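Local structure of Ras-associated and pleckstrin homology domains-containing protein 1 (Homo sapiens, 4GMV) at residues Ala27-Leu32 with Asp49-Val54; Trp73-Thr78 with Leu109-Arg114; Phe179-Ser184 with Leu204-Val209. The protein mediates localized membrane signals, is implicated in regulating lamellipodial dynamics, binds EVL and VASP and targets them to the leading edge, and negatively regulates cell adhesion. All coordinates share one frame; numbering follows the deposited sequence. Where two conformers were deposited one is given.

Interaction 1: residues Ala27-Leu32 with Asp49-Val54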
loop_
_atom_site.group_PDB
_atom_site.type_symbol
_atom_site.label_atom_id
_atom_site.label_comp_id
_atom_site.label_asym_id
_atom_site.label_seq_id
_atom_site.Cartn_x
_atom_site.Cartn_y
_atom_site.Cartn_z
ATOM N N ALA A 27 16.955 24.154 0.309
ATOM C CA ALA A 27 16.943 25.350 1.147
ATOM C C ALA A 27 15.753 26.269 0.875
ATOM O O ALA A 27 15.411 27.103 1.716
ATOM C CB ALA A 27 18.253 26.112 0.997
ATOM N N GLN A 28 15.116 26.104 -0.282
ATOM C CA GLN A 28 14.044 27.013 -0.710
ATOM C C GLN A 28 12.642 26.392 -0.680
ATOM O O GLN A 28 11.682 26.994 -1.170
ATOM C CB GLN A 28 14.355 27.586 -2.099
ATOM C CG GLN A 28 14.387 26.554 -3.223
ATOM C CD GLN A 28 15.358 26.912 -4.339
ATOM O OE1 GLN A 28 15.771 26.044 -5.108
ATOM N NE2 GLN A 28 15.731 28.187 -4.431
ATOM N N VAL A 29 12.531 25.199 -0.094
ATOM C CA VAL A 29 11.263 24.459 -0.050
ATOM C C VAL A 29 10.684 24.363 1.375
ATOM O O VAL A 29 11.432 24.267 2.353
ATOM C CB VAL A 29 11.400 23.068 -0.736
ATOM C CG1 VAL A 29 12.392 22.172 0.002
ATOM C CG2 VAL A 29 10.045 22.390 -0.901
ATOM N N LYS A 30 9.354 24.407 1.474
ATOM C CA LYS A 30 8.641 24.338 2.752
ATOM C C LYS A 30 8.978 23.078 3.542
ATOM O O LYS A 30 8.684 21.965 3.103
ATOM C CB LYS A 30 7.120 24.415 2.544
ATOM C CG LYS A 30 6.546 25.823 2.500
ATOM C CD LYS A 30 6.468 26.368 1.079
ATOM C CE LYS A 30 5.902 27.781 1.053
ATOM N NZ LYS A 30 6.866 28.783 1.588
ATOM N N LYS A 31 9.605 23.269 4.701
ATOM C CA LYS A 31 9.946 22.169 5.598
ATOM C C LYS A 31 8.851 21.951 6.637
ATOM O O LYS A 31 8.244 22.904 7.121
ATOM C CB LYS A 31 11.284 22.438 6.293
ATOM C CG LYS A 31 12.492 22.541 5.371
ATOM C CD LYS A 31 12.814 21.211 4.696
ATOM C CE LYS A 31 14.281 21.105 4.303
ATOM N NZ LYS A 31 14.691 22.125 3.300
ATOM N N LEU A 32 8.596 20.688 6.959
ATOM C CA LEU A 32 7.644 20.319 7.999
ATOM C C LEU A 32 8.305 19.303 8.920
ATOM O O LEU A 32 9.017 18.411 8.453
ATOM C CB LEU A 32 6.374 19.725 7.373
ATOM C CG LEU A 32 5.355 18.938 8.213
ATOM C CD1 LEU A 32 4.445 19.858 9.015
ATOM C CD2 LEU A 32 4.523 18.018 7.328
ATOM N N ASP A 49 10.223 17.681 3.559
ATOM C CA ASP A 49 9.719 18.784 2.747
ATOM C C ASP A 49 8.575 18.329 1.848
ATOM O O ASP A 49 8.345 17.135 1.689
ATOM C CB ASP A 49 10.844 19.457 1.938
ATOM C CG ASP A 49 11.487 18.527 0.926
ATOM O OD1 ASP A 49 10.810 18.123 -0.043
ATOM O OD2 ASP A 49 12.678 18.202 1.096
ATOM N N GLU A 50 7.879 19.290 1.246
ATOM C CA GLU A 50 6.696 19.004 0.434
ATOM C C GLU A 50 6.972 18.414 -0.959
ATOM O O GLU A 50 6.030 18.150 -1.711
ATOM C CB GLU A 50 5.811 20.249 0.319
ATOM C CG GLU A 50 6.436 21.393 -0.467
ATOM C CD GLU A 50 5.576 22.640 -0.486
ATOM O OE1 GLU A 50 5.982 23.622 -1.146
ATOM O OE2 GLU A 50 4.499 22.644 0.154
ATOM N N ARG A 51 8.243 18.211 -1.304
ATOM C CA ARG A 51 8.596 17.555 -2.568
ATOM C C ARG A 51 8.896 16.075 -2.358
ATOM O O ARG A 51 8.869 15.292 -3.301
ATOM C CB ARG A 51 9.811 18.223 -3.229
ATOM C CG ARG A 51 9.571 19.618 -3.796
ATOM C CD ARG A 51 8.295 19.665 -4.623
ATOM N NE ARG A 51 7.752 21.019 -4.718
ATOM C CZ ARG A 51 6.455 21.312 -4.648
ATOM N NH1 ARG A 51 5.558 20.344 -4.462
ATOM N NH2 ARG A 51 6.058 22.576 -4.747
ATOM N N GLN A 52 9.181 15.698 -1.120
ATOM C CA GLN A 52 9.716 14.370 -0.839
ATOM C C GLN A 52 8.713 13.241 -1.078
ATOM O O GLN A 52 7.556 13.335 -0.679
ATOM C CB GLN A 52 10.295 14.315 0.577
ATOM C CG GLN A 52 11.627 15.045 0.705
ATOM C CD GLN A 52 12.317 14.808 2.036
ATOM O OE1 GLN A 52 11.761 15.081 3.097
ATOM N NE2 GLN A 52 13.542 14.303 1.983
ATOM N N THR A 53 9.163 12.199 -1.775
ATOM C CA THR A 53 8.431 10.937 -1.851
ATOM C C THR A 53 8.694 10.159 -0.556
ATOM O O THR A 53 9.652 10.450 0.157
ATOM C CB THR A 53 8.890 10.046 -3.031
ATOM O OG1 THR A 53 10.173 9.458 -2.734
ATOM C CG2 THR A 53 8.958 10.824 -4.328
ATOM N N VAL A 54 7.851 9.171 -0.274
ATOM C CA VAL A 54 8.049 8.258 0.857
ATOM C C VAL A 54 9.403 7.556 0.754
ATOM O O VAL A 54 10.036 7.247 1.769
ATOM C CB VAL A 54 6.893 7.229 0.940
ATOM C CG1 VAL A 54 7.202 6.118 1.951
ATOM C CG2 VAL A 54 5.591 7.939 1.296
#
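V29 meets the 49-54 loop through both of its methyls, and these supply most of the apolar contacts. CG1 lies 3.7 Å from D49 CB, the two side chains crossing at about a right angle. CG2, placed anti to the backbone N with CG1 at chi1 64°, reaches E50 CG at 3.8 Å and R51 CG at 4.0 Å. K31 CD adds to this, resting alongside D49 CB. K30 and E50 run side by side in the same direction, with the K30 methylene CD 3.6 Å from the carboxylate oxygen E50 OE1.

Backbone polar contacts are modest. K31 and D49 form an antiparallel non-hydrogen-bonded pair, where strand 31-38 meets the end of strand 43-49 in the Ras-associating domain. Just beyond it, E50 N gives a weak hydrogen bond to K30 O (3.4 Å, 142° at the hydrogen), and D49 CA-H faces the same oxygen.

Within the loop, D49 OD1 accepts from R51 N at 2.9 Å through its anti lone pair, an Asx turn set inside a type I beta turn from D49 to Q52. Q52 OE1 takes D49 N from above its amide plane, while Q52 NE2 is bonded to N60 of helix 54-64.

Charge plays a looser part. K30 NZ stays 5.9 Å from E50 OE1, and K31 NZ is hydrogen-bonded to the E26 carbonyl. The opposite charges therefore probably act through general electrostatic attraction, leaving the close contact to V29, lysine methylenes and the single carbonyl oxygen K30 O.

Interaction 2: residues Trp73-Thr78 with Leu109-Arg114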
loop_
_atom_site.group_PDB
_atom_site.type_symbol
_atom_site.label_atom_id
_atom_site.label_comp_id
_atom_site.label_asym_id
_atom_site.label_seq_id
_atom_site.Cartn_x
_atom_site.Cartn_y
_atom_site.Cartn_z
ATOM N N TRP A 73 11.378 -2.305 4.695
ATOM C CA TRP A 73 11.228 -1.029 5.410
ATOM C C TRP A 73 10.170 -0.182 4.760
ATOM O O TRP A 73 10.210 0.049 3.551
ATOM C CB TRP A 73 12.538 -0.230 5.479
ATOM C CG TRP A 73 13.623 -0.779 6.376
ATOM C CD1 TRP A 73 14.893 -1.209 5.996
ATOM C CD2 TRP A 73 13.589 -0.951 7.841
ATOM N NE1 TRP A 73 15.614 -1.632 7.081
ATOM C CE2 TRP A 73 14.894 -1.504 8.217
ATOM C CE3 TRP A 73 12.646 -0.714 8.839
ATOM C CZ2 TRP A 73 15.214 -1.809 9.539
ATOM C CZ3 TRP A 73 12.989 -1.020 10.173
ATOM C CH2 TRP A 73 14.241 -1.556 10.508
ATOM N N SER A 74 9.245 0.307 5.592
ATOM C CA SER A 74 8.006 0.951 5.172
ATOM C C SER A 74 7.599 2.112 6.081
ATOM O O SER A 74 7.957 2.147 7.266
ATOM C CB SER A 74 6.866 -0.063 5.218
ATOM O OG SER A 74 7.133 -1.175 4.389
ATOM N N LEU A 75 6.852 3.058 5.508
ATOM C CA LEU A 75 6.054 3.995 6.287
ATOM C C LEU A 75 4.617 3.522 6.238
ATOM O O LEU A 75 4.056 3.331 5.156
ATOM C CB LEU A 75 6.151 5.426 5.752
ATOM C CG LEU A 75 7.374 6.225 6.189
ATOM C CD1 LEU A 75 7.117 7.683 5.868
ATOM C CD2 LEU A 75 7.708 6.041 7.665
ATOM N N VAL A 76 4.053 3.325 7.425
ATOM C CA VAL A 76 2.714 2.793 7.626
ATOM C C VAL A 76 1.869 3.890 8.252
ATOM O O VAL A 76 2.294 4.554 9.192
ATOM C CB VAL A 76 2.748 1.560 8.572
ATOM C CG1 VAL A 76 1.351 1.185 9.067
ATOM C CG2 VAL A 76 3.398 0.371 7.887
ATOM N N GLU A 77 0.680 4.079 7.707
ATOM C CA GLU A 77 -0.298 5.014 8.231
ATOM C C GLU A 77 -1.287 4.215 9.063
ATOM O O GLU A 77 -1.643 3.102 8.691
ATOM C CB GLU A 77 -1.027 5.674 7.059
ATOM C CG GLU A 77 -2.084 6.687 7.433
ATOM C CD GLU A 77 -2.770 7.296 6.215
ATOM O OE1 GLU A 77 -3.559 6.587 5.556
ATOM O OE2 GLU A 77 -2.534 8.485 5.917
ATOM N N THR A 78 -1.728 4.759 10.188
ATOM C CA THR A 78 -2.887 4.182 10.855
ATOM C C THR A 78 -3.992 5.207 10.831
ATOM O O THR A 78 -3.799 6.324 11.299
ATOM C CB THR A 78 -2.649 3.786 12.336
ATOM O OG1 THR A 78 -2.318 4.951 13.099
ATOM C CG2 THR A 78 -1.565 2.724 12.478
ATOM N N LEU A 109 2.293 7.504 12.234
ATOM C CA LEU A 109 3.132 7.195 11.097
ATOM C C LEU A 109 4.224 6.283 11.619
ATOM O O LEU A 109 5.098 6.720 12.364
ATOM C CB LEU A 109 3.690 8.485 10.504
ATOM C CG LEU A 109 4.281 8.551 9.106
ATOM C CD1 LEU A 109 3.287 8.127 8.025
ATOM C CD2 LEU A 109 4.731 9.983 8.878
ATOM N N ILE A 110 4.135 5.001 11.263
ATOM C CA ILE A 110 5.059 3.987 11.768
ATOM C C ILE A 110 6.162 3.644 10.755
ATOM O O ILE A 110 5.893 3.352 9.595
ATOM C CB ILE A 110 4.315 2.707 12.229
ATOM C CG1 ILE A 110 3.157 3.066 13.175
ATOM C CG2 ILE A 110 5.284 1.758 12.925
ATOM C CD1 ILE A 110 2.121 1.977 13.353
ATOM N N PHE A 111 7.406 3.717 11.216
ATOM C CA PHE A 111 8.569 3.292 10.444
ATOM C C PHE A 111 8.946 1.900 10.927
ATOM O O PHE A 111 9.348 1.722 12.075
ATOM C CB PHE A 111 9.731 4.277 10.630
ATOM C CG PHE A 111 11.032 3.816 10.033
ATOM C CD1 PHE A 111 11.125 3.495 8.690
ATOM C CD2 PHE A 111 12.173 3.720 10.823
ATOM C CE1 PHE A 111 12.324 3.072 8.145
ATOM C CE2 PHE A 111 13.379 3.300 10.287
ATOM C CZ PHE A 111 13.453 2.974 8.940
ATOM N N MET A 112 8.762 0.914 10.052
ATOM C CA MET A 112 9.058 -0.476 10.377
ATOM C C MET A 112 9.179 -1.365 9.135
ATOM O O MET A 112 8.886 -0.936 7.998
ATOM C CB MET A 112 8.035 -1.047 11.389
ATOM C CG MET A 112 6.611 -1.239 10.863
ATOM S SD MET A 112 5.411 -1.831 12.094
ATOM C CE MET A 112 6.065 -3.448 12.535
ATOM N N GLU A 113 9.665 -2.578 9.387
ATOM C CA GLU A 113 9.748 -3.700 8.450
ATOM C C GLU A 113 8.353 -4.252 8.242
ATOM O O GLU A 113 7.484 -4.098 9.087
ATOM C CB GLU A 113 10.614 -4.827 9.053
ATOM C CG GLU A 113 12.024 -4.426 9.442
ATOM C CD GLU A 113 13.025 -5.550 9.263
ATOM O OE1 GLU A 113 13.492 -6.132 10.286
ATOM O OE2 GLU A 113 13.342 -5.852 8.095
ATOM N N ARG A 114 8.151 -4.937 7.129
ATOM C CA ARG A 114 6.807 -5.300 6.669
ATOM C C ARG A 114 6.898 -6.263 5.495
ATOM O O ARG A 114 6.890 -5.829 4.329
ATOM C CB ARG A 114 6.023 -4.061 6.178
ATOM C CG ARG A 114 5.796 -2.914 7.160
ATOM C CD ARG A 114 4.738 -3.184 8.218
ATOM N NE ARG A 114 3.645 -4.043 7.766
ATOM C CZ ARG A 114 2.403 -3.994 8.256
ATOM N NH1 ARG A 114 2.085 -3.112 9.200
ATOM N NH2 ARG A 114 1.474 -4.821 7.797
#
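W73 is held between F111 and E113 at one end of an antiparallel strand pair in the ubiquitin-like Ras-associating domain. E113 CG sits over one face of the indole, 3.7 Å from the six-ring centroid and close to the ring normal, a CH-pi contact. On the opposite side F111 reaches the rim of the indole with CZ; the ring planes are only 21° apart, but the 5.0 Å separation of the F111 and W73 six-ring centroids reflects a slide that leaves little overlap. Polar ends are fixed elsewhere: W73 NE1 bonds to the G68 carbonyl and E113 OE2 to S70.

Four backbone hydrogen bonds set the register, reciprocal between S74 and M112 and between V76 and I110. That of S74 N to M112 O is short but bent, 137° at the hydrogen, where the strand 108-112 ends.

L75, F111 and L109 share one face of the pair. L75 and F111 pack on helix 54-64, while L109 and F111 also touch residues of the adjacent strand 31-38. L75 CD2 lies obliquely against F111 CB at 4.0 Å. F111 CZ comes 3.8 Å from W73 CE3, its ring swung there by a chi1 of 172° that sets CG opposite the backbone N.

On the other face, V76 and I110 pack CB to CB, and the I110 and T78 side chains cross at about a right angle, CD1 touching CG2. R114 bends back across S74, its guanidinium paired with E116; its CD lies 3.8 Å from V76 CG2.

Interaction 3: residues Phe179-Ser184 with Leu204-Val209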
loop_
_atom_site.group_PDB
_atom_site.type_symbol
_atom_site.label_atom_id
_atom_site.label_comp_id
_atom_site.label_asym_id
_atom_site.label_seq_id
_atom_site.Cartn_x
_atom_site.Cartn_y
_atom_site.Cartn_z
ATOM N N PHE A 179 -16.960 -11.497 -6.551
ATOM C CA PHE A 179 -16.190 -10.379 -7.109
ATOM C C PHE A 179 -15.157 -10.812 -8.149
ATOM O O PHE A 179 -14.640 -11.933 -8.114
ATOM C CB PHE A 179 -15.495 -9.574 -6.002
ATOM C CG PHE A 179 -16.443 -8.909 -5.051
ATOM C CD1 PHE A 179 -16.875 -9.568 -3.906
ATOM C CD2 PHE A 179 -16.914 -7.633 -5.306
ATOM C CE1 PHE A 179 -17.762 -8.963 -3.028
ATOM C CE2 PHE A 179 -17.798 -7.018 -4.435
ATOM C CZ PHE A 179 -18.227 -7.687 -3.297
ATOM N N LEU A 180 -14.871 -9.919 -9.086
ATOM C CA LEU A 180 -13.722 -10.100 -9.953
ATOM C C LEU A 180 -12.976 -8.800 -10.204
ATOM O O LEU A 180 -13.579 -7.723 -10.290
ATOM C CB LEU A 180 -14.082 -10.813 -11.260
ATOM C CG LEU A 180 -15.126 -10.275 -12.230
ATOM C CD1 LEU A 180 -14.536 -9.168 -13.092
ATOM C CD2 LEU A 180 -15.609 -11.429 -13.104
ATOM N N LEU A 181 -11.656 -8.915 -10.297
ATOM C CA LEU A 181 -10.797 -7.761 -10.519
ATOM C C LEU A 181 -10.428 -7.622 -11.983
ATOM O O LEU A 181 -9.970 -8.586 -12.620
ATOM C CB LEU A 181 -9.531 -7.884 -9.688
ATOM C CG LEU A 181 -8.594 -6.679 -9.641
ATOM C CD1 LEU A 181 -9.065 -5.659 -8.618
ATOM C CD2 LEU A 181 -7.209 -7.169 -9.280
ATOM N N ARG A 182 -10.642 -6.418 -12.508
ATOM C CA ARG A 182 -10.156 -6.049 -13.835
ATOM C C ARG A 182 -9.257 -4.806 -13.804
ATOM O O ARG A 182 -8.874 -4.323 -12.729
ATOM C CB ARG A 182 -11.316 -5.872 -14.803
ATOM C CG ARG A 182 -12.024 -7.176 -15.105
ATOM C CD ARG A 182 -12.492 -7.240 -16.548
ATOM N NE ARG A 182 -13.188 -8.487 -16.883
ATOM C CZ ARG A 182 -12.890 -9.702 -16.419
ATOM N NH1 ARG A 182 -11.874 -9.893 -15.584
ATOM N NH2 ARG A 182 -13.611 -10.743 -16.815
ATOM N N ALA A 183 -8.896 -4.304 -14.983
ATOM C CA ALA A 183 -8.068 -3.101 -15.056
ATOM C C ALA A 183 -8.879 -1.884 -14.612
ATOM O O ALA A 183 -8.365 -1.003 -13.918
ATOM C CB ALA A 183 -7.517 -2.913 -16.463
ATOM N N SER A 184 -10.149 -1.820 -15.006
ATOM C CA SER A 184 -10.977 -0.656 -14.674
ATOM C C SER A 184 -11.433 -0.601 -13.213
ATOM O O SER A 184 -11.911 0.442 -12.755
ATOM C CB SER A 184 -12.190 -0.567 -15.592
ATOM O OG SER A 184 -13.139 0.345 -15.063
ATOM N N LEU A 204 -16.469 -0.825 -7.549
ATOM C CA LEU A 204 -15.652 0.380 -7.436
ATOM C C LEU A 204 -14.673 0.537 -8.594
ATOM O O LEU A 204 -14.233 -0.453 -9.183
ATOM C CB LEU A 204 -14.841 0.372 -6.133
ATOM C CG LEU A 204 -15.490 0.874 -4.845
ATOM C CD1 LEU A 204 -14.456 0.869 -3.732
ATOM C CD2 LEU A 204 -16.111 2.258 -4.997
ATOM N N GLN A 205 -14.313 1.782 -8.897
ATOM C CA GLN A 205 -13.155 2.058 -9.756
ATOM C C GLN A 205 -12.012 2.529 -8.881
ATOM O O GLN A 205 -12.226 3.308 -7.963
ATOM C CB GLN A 205 -13.494 3.081 -10.840
ATOM C CG GLN A 205 -14.359 2.490 -11.945
ATOM C CD GLN A 205 -14.781 3.500 -13.007
ATOM O OE1 GLN A 205 -14.174 4.565 -13.160
ATOM N NE2 GLN A 205 -15.830 3.159 -13.752
ATOM N N LEU A 206 -10.804 2.061 -9.165
ATOM C CA LEU A 206 -9.701 2.153 -8.192
ATOM C C LEU A 206 -8.964 3.488 -8.145
ATOM O O LEU A 206 -8.187 3.730 -7.210
ATOM C CB LEU A 206 -8.709 1.012 -8.408
ATOM C CG LEU A 206 -9.401 -0.341 -8.477
ATOM C CD1 LEU A 206 -8.489 -1.324 -9.186
ATOM C CD2 LEU A 206 -9.806 -0.830 -7.086
ATOM N N ASP A 207 -9.216 4.338 -9.140
ATOM C CA ASP A 207 -8.560 5.641 -9.279
ATOM C C ASP A 207 -8.663 6.556 -8.055
ATOM O O ASP A 207 -7.723 7.266 -7.750
ATOM C CB ASP A 207 -9.117 6.394 -10.515
ATOM C CG ASP A 207 -8.741 5.733 -11.836
ATOM O OD1 ASP A 207 -9.222 6.204 -12.886
ATOM O OD2 ASP A 207 -7.956 4.753 -11.829
ATOM N N HIS A 208 -9.806 6.580 -7.380
ATOM C CA HIS A 208 -9.968 7.474 -6.234
ATOM C C HIS A 208 -10.038 6.753 -4.911
ATOM O O HIS A 208 -10.516 7.315 -3.919
ATOM C CB HIS A 208 -11.192 8.362 -6.389
ATOM C CG HIS A 208 -11.282 9.068 -7.732
ATOM N ND1 HIS A 208 -10.448 10.068 -8.088
ATOM C CD2 HIS A 208 -12.148 8.877 -8.804
ATOM C CE1 HIS A 208 -10.766 10.503 -9.323
ATOM N NE2 HIS A 208 -11.810 9.775 -9.763
ATOM N N VAL A 209 -9.579 5.508 -4.851
ATOM C CA VAL A 209 -9.519 4.840 -3.546
ATOM C C VAL A 209 -8.201 4.161 -3.312
ATOM O O VAL A 209 -7.613 3.587 -4.231
ATOM C CB VAL A 209 -10.678 3.834 -3.315
ATOM C CG1 VAL A 209 -12.022 4.470 -3.662
ATOM C CG2 VAL A 209 -10.460 2.542 -4.098
#
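This is a sparse contact without a hydrogen bond between its segments, placed where the turn after strand 174-181 meets the loop following strand 201-204. It buries 174 Å² in all, and the backbones stay apart: even the nearest alpha carbons, S184 CA and Q205 CA, are separated by 6.0 Å.

At the exposed end, Q205 presents its aliphatic stem to S184. Q205 CG lies 3.3 Å from S184 O, and Q205 CB is 3.6 Å from that same oxygen, so the carbonyl is met by methylene groups. Q205 has its CG beside the backbone N (chi1 -74°) and the chain extended beyond. S184 was modelled in two conformers; in the one given, S184 OG lies 4.0 Å from Q205 CG and is hydrogen-bonded to the phenol oxygen of Y187, a residue phosphorylated by ABL1 but unmodified here.

Both segments belong to the pleckstrin homology domain, a beta barrel closed at one end by a C-terminal helix, here helix 251-266. Toward that helix the contact turns apolar. L181 CD1 approaches L206 CD1 at 4.4 Å, a loose methyl-to-methyl approach, and both leucines touch I261. L206 also reaches A264, while L181 packs on I186 of the adjacent strand.

The loop 204-209 makes its own turn, with V209 N bonded to L206 O at 3.3 Å, and that L206 carbonyl oxygen also accepts from K265 NZ.

How the interactions relate
From the N terminus the contacts follow in series, none nested or crossed. Interaction 1 closes the hairpin of strands 31-38 and 43-49, with the chain then entering helix 54-64. Interaction 2 closes a longer loop containing strand 84-87 and helix 94-98, pairing strands 74-79 and 108-112, the latter beside strand 31-38. The two meet directly, V54 CG1 lying 4.0 Å from L75 CB, and so pack the start of helix 54-64 on strand 74-79. Interaction 3 closes a loop through strands 186-188 and 201-204 in the pleckstrin homology domain. Its nearest atoms remain about 10 Å from interaction 2, across the chain's centre, and about 15 Å from interaction 1.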